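PDB 3NE8: N-acetylmuramoyl-l-alanine amidase from Bartonella henselae, which probably hydrolyses the amide bond between N-acetylmuramic acid and L-alanine in peptidoglycan, using zinc, as a cell wall-remodelling enzyme required for cell division. Local coordinates for residues 21-26 with 195-200; 29-34 with 81-86; 93-98 with 191-196. All blocks are in the same frame, centred on the assembly; numbering follows the deposited sequence.

Interaction 1. Residues 21-26 with 195-200; sequences RGVTGI and SNKEDE
Glu200 reaches from helix 197-203 into the bend of residues 21-26 and carries most of this contact. Its CB heads toward the bend, and with CG anti to the backbone N (chi1 -177°) and the rest of the chain extended, the carboxylate is delivered at full stretch. On the way CG slides past the CG2 methyl of Ile26, 4.2 Å off, before CD comes to lie 3.5 Å from Gly22 CA. The two oxygens then divide the donors. OE1 accepts from Val23 N at 2.8 Å, on its syn side and somewhat out of the carboxylate plane. OE2 takes two bonds: Thr24 N meets its syn lone pair at 2.9 Å in a fairly straight bond (166°), while Thr24 OG1 donates from 2.7 Å, nearly in line with the C-O bond.

The receiving bend is a type I beta turn from Gly22 to Gly25, and the amides gripped are those of its two central residues, Val23 and Thr24. The turn belongs to the loop joining strand 5-11 to helix 28-45, at whose start the zinc ligand Glu28 sits. Three donors would probably keep the acid ionised. Beside them the bent Lys197 chain lays CE against Val23 CB at 3.9 Å, an apolar contact at a more exposed margin. Asn196 is the N-cap of the Glu200 helix, with OD1 accepting from Asp199 N at 2.9 Å.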
ATOM      1  N   ARG A  21      -5.697  29.292  17.920  1.00 12.99           N
ATOM      2  CA  ARG A  21      -6.915  29.794  18.534  1.00 13.83           C
ATOM      3  C   ARG A  21      -7.851  30.315  17.447  1.00 13.58           C
ATOM      4  O   ARG A  21      -7.456  31.147  16.617  1.00 16.26           O
ATOM      5  CB  ARG A  21      -6.579  30.919  19.513  1.00 16.67           C
ATOM      6  CG  ARG A  21      -7.789  31.486  20.234  1.00 18.33           C
ATOM      7  CD  ARG A  21      -7.416  32.703  21.076  1.00 23.09           C
ATOM      8  NE  ARG A  21      -8.575  33.276  21.760  1.00 31.13           N
ATOM      9  CZ  ARG A  21      -9.408  34.160  21.217  1.00 35.70           C
ATOM     10  NH1 ARG A  21      -9.221  34.581  19.970  1.00 35.32           N
ATOM     11  NH2 ARG A  21     -10.434  34.625  21.922  1.00 36.94           N
ATOM     12  N   GLY A  22      -9.083  29.813  17.434  1.00 14.62           N
ATOM     13  CA  GLY A  22     -10.091  30.303  16.511  1.00 15.08           C
ATOM     14  C   GLY A  22     -10.682  31.647  16.924  1.00 16.17           C
ATOM     15  O   GLY A  22     -10.465  32.129  18.041  1.00 15.30           O
ATOM     16  N   VAL A  23     -11.432  32.257  16.011  1.00 15.14           N
ATOM     17  CA  VAL A  23     -12.052  33.554  16.266  1.00 17.08           C
ATOM     18  C   VAL A  23     -13.077  33.472  17.392  1.00 15.91           C
ATOM     19  O   VAL A  23     -13.346  34.468  18.067  1.00 19.40           O
ATOM     20  CB  VAL A  23     -12.702  34.145  14.986  1.00 19.67           C
ATOM     21  CG1 VAL A  23     -13.983  33.402  14.625  1.00 19.74           C
ATOM     22  CG2 VAL A  23     -12.982  35.631  15.164  1.00 19.87           C
ATOM     23  N   THR A  24     -13.647  32.289  17.595  1.00 15.91           N
ATOM     24  CA  THR A  24     -14.605  32.074  18.679  1.00 16.07           C
ATOM     25  C   THR A  24     -13.941  31.798  20.025  1.00 17.04           C
ATOM     26  O   THR A  24     -14.624  31.667  21.040  1.00 17.61           O
ATOM     27  CB  THR A  24     -15.538  30.891  18.381  1.00 16.55           C
ATOM     28  OG1 THR A  24     -14.763  29.690  18.268  1.00 16.58           O
ATOM     29  CG2 THR A  24     -16.325  31.118  17.096  1.00 20.10           C
ATOM     30  N   GLY A  25     -12.616  31.699  20.031  1.00 14.90           N
ATOM     31  CA  GLY A  25     -11.878  31.386  21.240  1.00 14.35           C
ATOM     32  C   GLY A  25     -11.511  29.921  21.374  1.00 13.82           C
ATOM     33  O   GLY A  25     -10.739  29.546  22.258  1.00 14.20           O
ATOM     34  N   ILE A  26     -12.064  29.082  20.506  1.00 13.09           N
ATOM     35  CA  ILE A  26     -11.771  27.657  20.577  1.00 13.34           C
ATOM     36  C   ILE A  26     -10.270  27.393  20.381  1.00 12.45           C
ATOM     37  O   ILE A  26      -9.627  28.009  19.521  1.00 14.23           O
ATOM     38  CB  ILE A  26     -12.621  26.866  19.559  1.00 13.54           C
ATOM     39  CG1 ILE A  26     -12.508  25.360  19.815  1.00 14.53           C
ATOM     40  CG2 ILE A  26     -12.229  27.231  18.127  1.00 14.59           C
ATOM     41  CD1 ILE A  26     -13.568  24.558  19.086  1.00 22.54           C
ATOM     42  N   SER A 195      -7.020  28.774  11.112  1.00 15.57           N
ATOM     43  CA  SER A 195      -6.790  30.058  10.454  1.00 15.27           C
ATOM     44  C   SER A 195      -7.878  30.384   9.436  1.00 16.07           C
ATOM     45  O   SER A 195      -7.968  31.516   8.965  1.00 18.35           O
ATOM     46  CB  SER A 195      -5.411  30.086   9.784  1.00 15.72           C
ATOM     47  OG  SER A 195      -5.107  28.838   9.178  1.00 15.68           O
ATOM     48  N   ASN A 196      -8.689  29.391   9.086  1.00 14.81           N
ATOM     49  CA  ASN A 196      -9.773  29.580   8.128  1.00 14.76           C
ATOM     50  C   ASN A 196     -11.128  29.530   8.822  1.00 14.08           C
ATOM     51  O   ASN A 196     -11.411  28.603   9.582  1.00 14.88           O
ATOM     52  CB  ASN A 196      -9.706  28.505   7.042  1.00 16.54           C
ATOM     53  CG  ASN A 196     -10.823  28.636   6.042  1.00 16.36           C
ATOM     54  OD1 ASN A 196     -11.910  28.090   6.230  1.00 17.47           O
ATOM     55  ND2 ASN A 196     -10.572  29.392   4.974  1.00 16.50           N
ATOM     56  N   LYS A 197     -11.963  30.532   8.561  1.00 16.64           N
ATOM     57  CA  LYS A 197     -13.218  30.696   9.289  1.00 18.35           C
ATOM     58  C   LYS A 197     -14.215  29.585   9.021  1.00 16.88           C
ATOM     59  O   LYS A 197     -14.981  29.211   9.911  1.00 17.36           O
ATOM     60  CB  LYS A 197     -13.858  32.037   8.940  1.00 20.76           C
ATOM     61  CG  LYS A 197     -12.992  33.214   9.294  1.00 22.59           C
ATOM     62  CD  LYS A 197     -13.057  33.493  10.779  1.00 22.61           C
ATOM     63  CE  LYS A 197     -12.051  34.549  11.185  1.00 27.55           C
ATOM     64  NZ  LYS A 197     -10.668  33.995  11.153  1.00 27.23           N
ATOM     65  N   GLU A 198     -14.225  29.074   7.795  1.00 16.55           N
ATOM     66  CA  GLU A 198     -15.124  27.987   7.444  1.00 16.88           C
ATOM     67  C   GLU A 198     -14.690  26.687   8.115  1.00 15.53           C
ATOM     68  O   GLU A 198     -15.521  25.940   8.640  1.00 16.82           O
ATOM     69  CB  GLU A 198     -15.218  27.823   5.926  1.00 18.07           C
ATOM     70  CG  GLU A 198     -15.891  28.996   5.231  1.00 28.20           C
ATOM     71  CD  GLU A 198     -17.297  29.237   5.740  1.00 38.32           C
ATOM     72  OE1 GLU A 198     -18.023  28.252   6.003  1.00 39.18           O
ATOM     73  OE2 GLU A 198     -17.680  30.417   5.872  1.00 41.70           O
ATOM     74  N   ASP A 199     -13.390  26.403   8.105  1.00 15.92           N
ATOM     75  CA  ASP A 199     -12.900  25.231   8.827  1.00 13.84           C
ATOM     76  C   ASP A 199     -13.218  25.330  10.318  1.00 12.96           C
ATOM     77  O   ASP A 199     -13.562  24.329  10.944  1.00 14.32           O
ATOM     78  CB  ASP A 199     -11.396  25.018   8.617  1.00 13.97           C
ATOM     79  CG  ASP A 199     -11.082  24.264   7.335  1.00 13.96           C
ATOM     80  OD1 ASP A 199     -11.992  24.089   6.488  1.00 18.11           O
ATOM     81  OD2 ASP A 199      -9.920  23.851   7.162  1.00 13.89           O
ATOM     82  N   GLU A 200     -13.092  26.520  10.899  1.00 13.42           N
ATOM     83  CA  GLU A 200     -13.412  26.680  12.309  1.00 13.14           C
ATOM     84  C   GLU A 200     -14.850  26.237  12.594  1.00 15.59           C
ATOM     85  O   GLU A 200     -15.113  25.591  13.609  1.00 14.94           O
ATOM     86  CB  GLU A 200     -13.169  28.115  12.780  1.00 13.98           C
ATOM     87  CG  GLU A 200     -13.440  28.291  14.271  1.00 14.36           C
ATOM     88  CD  GLU A 200     -13.062  29.655  14.789  1.00 15.11           C
ATOM     89  OE1 GLU A 200     -12.406  30.424  14.063  1.00 19.16           O
ATOM     90  OE2 GLU A 200     -13.422  29.961  15.946  1.00 16.63           O
TER

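Interaction 2. Residues 29-34 with 81-86; sequences KDVTLA and IHADTI. With ZN (zinc ion), chain B.
The methyl of Thr32, rather than its hydroxyl, presses on the carbonyl of Ile81: CG2 lies 3.1 Å from Ile81 O, and no hydrogen bond joins residues 29-34 to 81-86. At chi1 63° OG1 sits between the backbone N and the carbonyl carbon and bonds instead to Gly12 O of a neighbouring loop, which leaves CG2 to lie over the strand. The same methyl is 3.7 Å from His82 CA, and Thr32 CB meets the Ile81 CG2 branch at 4.0 Å. From the residue before, Val31 CG1 touches Ala83 CB loosely, at 4.4 Å.

This is helix 28-45 packed against the C-terminal end of strand 77-82, an inner strand of the zinc amidase's central sheet. His82 turns its CB away from the helix and binds zinc through ND1 at 2.2 Å, while NE2 is held by Ser80. Asp84 binds the metal with both oxygens unequally, OD1 at 2.1 Å and OD2 at 2.6 Å. His13, Glu28 and Glu115 complete the site; the carboxylate of Glu115, from helix 106-116, occupies a zinc position, which probably reflects an inhibited state of a switchable enzyme. Glu28 also accepts from Ala83 N, tying the helix start to the strand end.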
ATOM      1  N   LYS A  29      -5.712  22.733  21.167  1.00  8.98           N
ATOM      2  CA  LYS A  29      -5.446  21.645  22.103  1.00  9.38           C
ATOM      3  C   LYS A  29      -6.726  20.958  22.561  1.00  8.98           C
ATOM      4  O   LYS A  29      -6.708  19.770  22.894  1.00  9.72           O
ATOM      5  CB  LYS A  29      -4.641  22.129  23.317  1.00  9.66           C
ATOM      6  CG  LYS A  29      -5.380  23.072  24.259  1.00 10.21           C
ATOM      7  CD  LYS A  29      -4.663  23.168  25.597  1.00 10.79           C
ATOM      8  CE  LYS A  29      -5.328  24.164  26.535  1.00 12.03           C
ATOM      9  NZ  LYS A  29      -4.683  24.120  27.886  1.00 11.98           N
ATOM     10  N   ASP A  30      -7.827  21.700  22.602  1.00  9.45           N
ATOM     11  CA  ASP A  30      -9.097  21.103  23.005  1.00  9.48           C
ATOM     12  C   ASP A  30      -9.775  20.356  21.860  1.00  9.48           C
ATOM     13  O   ASP A  30     -10.358  19.293  22.059  1.00 10.14           O
ATOM     14  CB  ASP A  30     -10.034  22.160  23.593  1.00 11.48           C
ATOM     15  CG  ASP A  30      -9.485  22.788  24.877  1.00 13.47           C
ATOM     16  OD1 ASP A  30      -8.838  22.078  25.670  1.00 15.27           O
ATOM     17  OD2 ASP A  30      -9.698  24.001  25.077  1.00 18.21           O
ATOM     18  N   VAL A  31      -9.686  20.911  20.659  1.00  9.38           N
ATOM     19  CA  VAL A  31     -10.230  20.264  19.476  1.00  9.52           C
ATOM     20  C   VAL A  31      -9.518  18.937  19.213  1.00  8.74           C
ATOM     21  O   VAL A  31     -10.158  17.938  18.875  1.00  9.30           O
ATOM     22  CB  VAL A  31     -10.084  21.177  18.226  1.00 10.51           C
ATOM     23  CG1 VAL A  31     -10.413  20.414  16.937  1.00 14.65           C
ATOM     24  CG2 VAL A  31     -10.951  22.416  18.363  1.00 15.61           C
ATOM     25  N   THR A  32      -8.197  18.929  19.328  1.00  8.24           N
ATOM     26  CA  THR A  32      -7.472  17.708  18.990  1.00  8.54           C
ATOM     27  C   THR A  32      -7.771  16.582  19.996  1.00  7.97           C
ATOM     28  O   THR A  32      -7.880  15.423  19.600  1.00  8.63           O
ATOM     29  CB  THR A  32      -5.958  17.936  18.915  1.00  8.00           C
ATOM     30  OG1 THR A  32      -5.484  18.332  20.213  1.00  8.83           O
ATOM     31  CG2 THR A  32      -5.603  18.988  17.856  1.00 10.45           C
ATOM     32  N   LEU A  33      -7.888  16.918  21.287  1.00  7.79           N
ATOM     33  CA  LEU A  33      -8.238  15.926  22.304  1.00  8.87           C
ATOM     34  C   LEU A  33      -9.647  15.395  22.047  1.00  8.87           C
ATOM     35  O   LEU A  33      -9.875  14.182  22.108  1.00  9.34           O
ATOM     36  CB  LEU A  33      -8.099  16.514  23.711  1.00  9.38           C
ATOM     37  CG  LEU A  33      -8.399  15.582  24.887  1.00  8.81           C
ATOM     38  CD1 LEU A  33      -7.485  14.365  24.874  1.00 10.72           C
ATOM     39  CD2 LEU A  33      -8.259  16.332  26.201  1.00 11.14           C
ATOM     40  N   ALA A  34     -10.586  16.290  21.736  1.00  8.58           N
ATOM     41  CA  ALA A  34     -11.960  15.864  21.473  1.00  8.94           C
ATOM     42  C   ALA A  34     -11.998  14.960  20.245  1.00  8.90           C
ATOM     43  O   ALA A  34     -12.723  13.965  20.194  1.00  9.10           O
ATOM     44  CB  ALA A  34     -12.877  17.073  21.280  1.00  9.87           C
ATOM     45  N   ILE A  81      -2.805  14.392  15.647  1.00  8.47           N
ATOM     46  CA  ILE A  81      -4.020  15.105  15.262  1.00  8.96           C
ATOM     47  C   ILE A  81      -3.869  16.595  15.559  1.00  7.98           C
ATOM     48  O   ILE A  81      -3.549  16.970  16.693  1.00  8.43           O
ATOM     49  CB  ILE A  81      -5.210  14.539  16.062  1.00  8.74           C
ATOM     50  CG1 ILE A  81      -5.433  13.062  15.711  1.00  9.92           C
ATOM     51  CG2 ILE A  81      -6.480  15.367  15.851  1.00  9.48           C
ATOM     52  CD1 ILE A  81      -6.157  12.268  16.763  1.00 12.80           C
ATOM     53  N   HIS A  82      -4.096  17.424  14.538  1.00  8.19           N
ATOM     54  CA  HIS A  82      -3.857  18.864  14.592  1.00  8.57           C
ATOM     55  C   HIS A  82      -4.968  19.676  13.956  1.00  8.87           C
ATOM     56  O   HIS A  82      -5.775  19.146  13.189  1.00 10.10           O
ATOM     57  CB  HIS A  82      -2.511  19.189  13.933  1.00  8.99           C
ATOM     58  CG  HIS A  82      -1.360  18.746  14.766  1.00  8.29           C
ATOM     59  ND1 HIS A  82      -0.694  19.604  15.611  1.00  9.32           N
ATOM     60  CD2 HIS A  82      -0.839  17.514  14.983  1.00  9.81           C
ATOM     61  CE1 HIS A  82       0.218  18.924  16.286  1.00 10.47           C
ATOM     62  NE2 HIS A  82       0.152  17.657  15.922  1.00 10.35           N
ATOM     63  N   ALA A  83      -5.003  20.959  14.306  1.00  9.18           N
ATOM     64  CA  ALA A  83      -5.894  21.928  13.682  1.00 10.33           C
ATOM     65  C   ALA A  83      -5.207  23.293  13.734  1.00 11.02           C
ATOM     66  O   ALA A  83      -5.574  24.173  14.515  1.00 12.28           O
ATOM     67  CB  ALA A  83      -7.240  21.959  14.385  1.00 12.39           C
ATOM     68  N   ASP A  84      -4.190  23.451  12.899  1.00 11.01           N
ATOM     69  CA  ASP A  84      -3.260  24.558  13.023  1.00 11.92           C
ATOM     70  C   ASP A  84      -3.667  25.819  12.290  1.00 12.66           C
ATOM     71  O   ASP A  84      -4.621  25.841  11.516  1.00 12.49           O
ATOM     72  CB  ASP A  84      -1.889  24.112  12.517  1.00 13.30           C
ATOM     73  CG  ASP A  84      -1.222  23.159  13.473  1.00 15.31           C
ATOM     74  OD1 ASP A  84      -0.902  23.603  14.595  1.00 16.37           O
ATOM     75  OD2 ASP A  84      -1.044  21.972  13.133  1.00 14.80           O
ATOM     76  N   THR A  85      -2.931  26.883  12.566  1.00 14.13           N
ATOM     77  CA  THR A  85      -2.998  28.085  11.756  0.53 16.79           C
ATOM     78  C   THR A  85      -1.907  27.986  10.699  1.00 21.78           C
ATOM     79  O   THR A  85      -0.773  27.621  11.014  1.00 24.63           O
ATOM     80  CB  THR A  85      -2.768  29.345  12.604  0.53 21.68           C
ATOM     81  OG1 THR A  85      -3.958  29.649  13.339  0.53 22.86           O
ATOM     82  CG2 THR A  85      -2.416  30.532  11.718  0.53 23.09           C
ATOM     83  N   ILE A  86      -2.248  28.277   9.448  1.00 21.30           N
ATOM     84  CA  ILE A  86      -1.243  28.298   8.384  1.00 22.24           C
ATOM     85  C   ILE A  86      -1.146  29.713   7.840  1.00 30.72           C
ATOM     86  O   ILE A  86      -2.005  30.552   8.119  1.00 26.60           O
ATOM     87  CB  ILE A  86      -1.501  27.263   7.255  1.00 23.67           C
ATOM     88  CG1 ILE A  86      -2.964  27.258   6.822  1.00 25.96           C
ATOM     89  CG2 ILE A  86      -1.075  25.866   7.699  1.00 26.09           C
ATOM     90  CD1 ILE A  86      -3.246  26.296   5.680  1.00 25.89           C
TER
HETATM   91 ZN    ZN B   1      -0.783  21.781  15.699  0.71  8.97          ZN

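Interaction 3. Residues 93-98 with 191-196; sequences GATVYT and IGYLSN
Hydroxyl hydrogen bonds dominate, and all of them converge on Tyr193. Its OH lies 2.7 Å from Thr95 OG1 and 2.9 Å from Tyr97 OH; in both pairs either oxygen could be the donor. Thr95 and Tyr97 share one side of strand 94-99, so alternate residues of the strand hold a single phenol oxygen. The Thr95 side chain crosses that of Tyr193 at about a right angle, whereas Tyr97 comes from the opposite direction.

Among the aromatic groups, the two tyrosine rings do not stack. Their planes stand nearly perpendicular, and Tyr193 OH arrives in the plane of the Tyr97 ring, at its hydroxyl edge. With CG anti to the carbonyl carbon (chi1 -63°), the Tyr97 ring reaches back along the strand and brings its OH to that of Tyr193; it is further held edge-to-face with Phe176.

Van der Waals contact follows at the start of the strand. Gly93 O approaches Tyr193 CE2 to 3.3 Å, obliquely to the ring, and Ala94 CA lies 3.9 Å from Ile191 O.

Two backbone N-H groups, of Gly93 and Tyr193, share one acceptor, Asp199 OD2. The type I turn from Tyr193 to Asn196 leads into helix 197-203. The contact ties the loop that follows strand 186-190 to the start of its antiparallel neighbour, strand 94-99, in the amidase's mixed central sheet, with the Tyr193 side chain about 8 Å from the zinc.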
ATOM      1  N   GLY A  93      -9.328  22.708   4.577  1.00 14.33           N
ATOM      2  CA  GLY A  93      -9.604  21.329   4.229  1.00 13.86           C
ATOM      3  C   GLY A  93      -8.689  20.339   4.920  1.00 13.96           C
ATOM      4  O   GLY A  93      -7.561  20.658   5.304  1.00 15.38           O
ATOM      5  N   ALA A  94      -9.180  19.119   5.084  1.00 12.15           N
ATOM      6  CA  ALA A  94      -8.387  18.063   5.698  1.00 12.35           C
ATOM      7  C   ALA A  94      -7.109  17.820   4.898  1.00 11.69           C
ATOM      8  O   ALA A  94      -7.112  17.889   3.665  1.00 12.94           O
ATOM      9  CB  ALA A  94      -9.206  16.785   5.819  1.00 14.07           C
ATOM     10  N   THR A  95      -6.021  17.538   5.613  1.00 10.76           N
ATOM     11  CA  THR A  95      -4.718  17.288   5.010  1.00 11.16           C
ATOM     12  C   THR A  95      -4.035  16.173   5.784  1.00 10.42           C
ATOM     13  O   THR A  95      -4.200  16.067   7.005  1.00 10.95           O
ATOM     14  CB  THR A  95      -3.791  18.528   5.116  1.00 11.70           C
ATOM     15  OG1 THR A  95      -4.526  19.722   4.830  1.00 12.43           O
ATOM     16  CG2 THR A  95      -2.620  18.436   4.154  1.00 12.78           C
ATOM     17  N   VAL A  96      -3.253  15.354   5.086  1.00  9.74           N
ATOM     18  CA  VAL A  96      -2.421  14.346   5.739  1.00 10.23           C
ATOM     19  C   VAL A  96      -0.966  14.591   5.379  1.00 10.76           C
ATOM     20  O   VAL A  96      -0.619  14.726   4.191  1.00 11.83           O
ATOM     21  CB  VAL A  96      -2.811  12.909   5.354  1.00 11.64           C
ATOM     22  CG1 VAL A  96      -2.019  11.912   6.196  1.00 12.10           C
ATOM     23  CG2 VAL A  96      -4.300  12.685   5.525  1.00 13.57           C
ATOM     24  N   TYR A  97      -0.114  14.652   6.394  1.00  9.72           N
ATOM     25  CA  TYR A  97       1.319  14.833   6.214  1.00  9.58           C
ATOM     26  C   TYR A  97       2.088  13.590   6.626  1.00 10.01           C
ATOM     27  O   TYR A  97       1.780  12.948   7.633  1.00  9.41           O
ATOM     28  CB  TYR A  97       1.852  16.017   7.038  1.00 10.26           C
ATOM     29  CG  TYR A  97       1.275  17.352   6.649  1.00 10.64           C
ATOM     30  CD1 TYR A  97       1.957  18.192   5.777  1.00 11.48           C
ATOM     31  CD2 TYR A  97       0.054  17.776   7.150  1.00 11.67           C
ATOM     32  CE1 TYR A  97       1.427  19.426   5.416  1.00 12.55           C
ATOM     33  CE2 TYR A  97      -0.481  18.997   6.795  1.00 11.66           C
ATOM     34  CZ  TYR A  97       0.206  19.822   5.925  1.00 11.17           C
ATOM     35  OH  TYR A  97      -0.321  21.046   5.543  1.00 13.33           O
ATOM     36  N   THR A  98       3.098  13.254   5.830  1.00  9.77           N
ATOM     37  CA  THR A  98       4.097  12.258   6.201  1.00  9.75           C
ATOM     38  C   THR A  98       5.450  12.950   6.337  1.00  9.81           C
ATOM     39  O   THR A  98       5.588  14.120   5.956  1.00 11.61           O
ATOM     40  CB  THR A  98       4.177  11.129   5.163  1.00  9.76           C
ATOM     41  OG1 THR A  98       4.248  11.687   3.843  1.00 11.33           O
ATOM     42  CG2 THR A  98       2.937  10.270   5.256  1.00 10.91           C
ATOM     43  N   ILE A 191      -7.156  18.139  10.804  1.00 10.98           N
ATOM     44  CA  ILE A 191      -8.555  17.896  10.541  0.58 12.94           C
ATOM     45  C   ILE A 191      -9.169  19.115   9.862  1.00 11.23           C
ATOM     46  O   ILE A 191     -10.130  18.953   9.105  1.00 12.79           O
ATOM     47  CB  ILE A 191      -9.321  17.456  11.768  0.58 12.08           C
ATOM     48  CG1 ILE A 191      -9.183  18.518  12.847  0.58  9.65           C
ATOM     49  CG2 ILE A 191      -8.801  16.107  12.240  0.58 16.75           C
ATOM     50  CD1 ILE A 191     -10.092  18.307  14.034  0.58 15.37           C
ATOM     51  N   GLY A 192      -8.568  20.288  10.070  1.00 11.18           N
ATOM     52  CA  GLY A 192      -8.898  21.522   9.370  1.00 11.80           C
ATOM     53  C   GLY A 192      -7.951  22.591   9.883  1.00 11.94           C
ATOM     54  O   GLY A 192      -7.158  22.320  10.781  1.00 14.68           O
ATOM     55  N   TYR A 193      -8.033  23.803   9.339  1.00 11.72           N
ATOM     56  CA  TYR A 193      -7.140  24.871   9.770  1.00 12.11           C
ATOM     57  C   TYR A 193      -7.898  25.948  10.526  1.00 12.60           C
ATOM     58  O   TYR A 193      -8.802  26.577   9.988  1.00 12.82           O
ATOM     59  CB  TYR A 193      -6.389  25.468   8.573  1.00 13.03           C
ATOM     60  CG  TYR A 193      -5.496  24.438   7.922  1.00 13.86           C
ATOM     61  CD1 TYR A 193      -4.213  24.201   8.398  1.00 14.10           C
ATOM     62  CD2 TYR A 193      -5.959  23.660   6.868  1.00 12.61           C
ATOM     63  CE1 TYR A 193      -3.397  23.227   7.825  1.00 13.68           C
ATOM     64  CE2 TYR A 193      -5.148  22.685   6.284  1.00 13.91           C
ATOM     65  CZ  TYR A 193      -3.871  22.477   6.767  1.00 12.25           C
ATOM     66  OH  TYR A 193      -3.057  21.519   6.201  1.00 13.21           O
ATOM     67  N   LEU A 194      -7.522  26.173  11.778  1.00 11.55           N
ATOM     68  CA  LEU A 194      -8.190  27.196  12.572  1.00 13.20           C
ATOM     69  C   LEU A 194      -7.944  28.619  12.059  1.00 14.18           C
ATOM     70  O   LEU A 194      -8.593  29.561  12.511  1.00 15.12           O
ATOM     71  CB  LEU A 194      -7.813  27.064  14.048  1.00 13.88           C
ATOM     72  CG  LEU A 194      -8.624  25.996  14.784  1.00 13.04           C
ATOM     73  CD1 LEU A 194      -8.091  25.744  16.182  1.00 13.47           C
ATOM     74  CD2 LEU A 194     -10.093  26.394  14.855  1.00 16.21           C
ATOM     75  N   SER A 195      -7.020  28.774  11.112  1.00 15.57           N
ATOM     76  CA  SER A 195      -6.790  30.058  10.454  1.00 15.27           C
ATOM     77  C   SER A 195      -7.878  30.384   9.436  1.00 16.07           C
ATOM     78  O   SER A 195      -7.968  31.516   8.965  1.00 18.35           O
ATOM     79  CB  SER A 195      -5.411  30.086   9.784  1.00 15.72           C
ATOM     80  OG  SER A 195      -5.107  28.838   9.178  1.00 15.68           O
ATOM     81  N   ASN A 196      -8.689  29.391   9.086  1.00 14.81           N
ATOM     82  CA  ASN A 196      -9.773  29.580   8.128  1.00 14.76           C
ATOM     83  C   ASN A 196     -11.128  29.530   8.822  1.00 14.08           C
ATOM     84  O   ASN A 196     -11.411  28.603   9.582  1.00 14.88           O
ATOM     85  CB  ASN A 196      -9.706  28.505   7.042  1.00 16.54           C
ATOM     86  CG  ASN A 196     -10.823  28.636   6.042  1.00 16.36           C
ATOM     87  OD1 ASN A 196     -11.910  28.090   6.230  1.00 17.47           O
ATOM     88  ND2 ASN A 196     -10.572  29.392   4.974  1.00 16.50           N
TER

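In the fold
The three contacts lie on the same side of the chain's centre, with centres about 9 Å (interactions 2 and 3), 11 Å (1 and 2) and 12 Å (1 and 3) apart. Both segments of interaction 2 fall between the two of interaction 1, and residues 93-98 follow them in the chain. Interactions 1 and 3 end on the same connection between strand 186-190 and helix 197-203, sharing Ser195 and Asn196. Strands 77-82 and 94-99 flank strand 186-190, and His82 O to Ile191 N and Ser195 OG to Ile86 N, probable hydrogen bonds, join interactions 2 and 3. The end of strand 77-82, bearing zinc ligands His82 and Asp84, thus connects to the loop serving interactions 1 and 3.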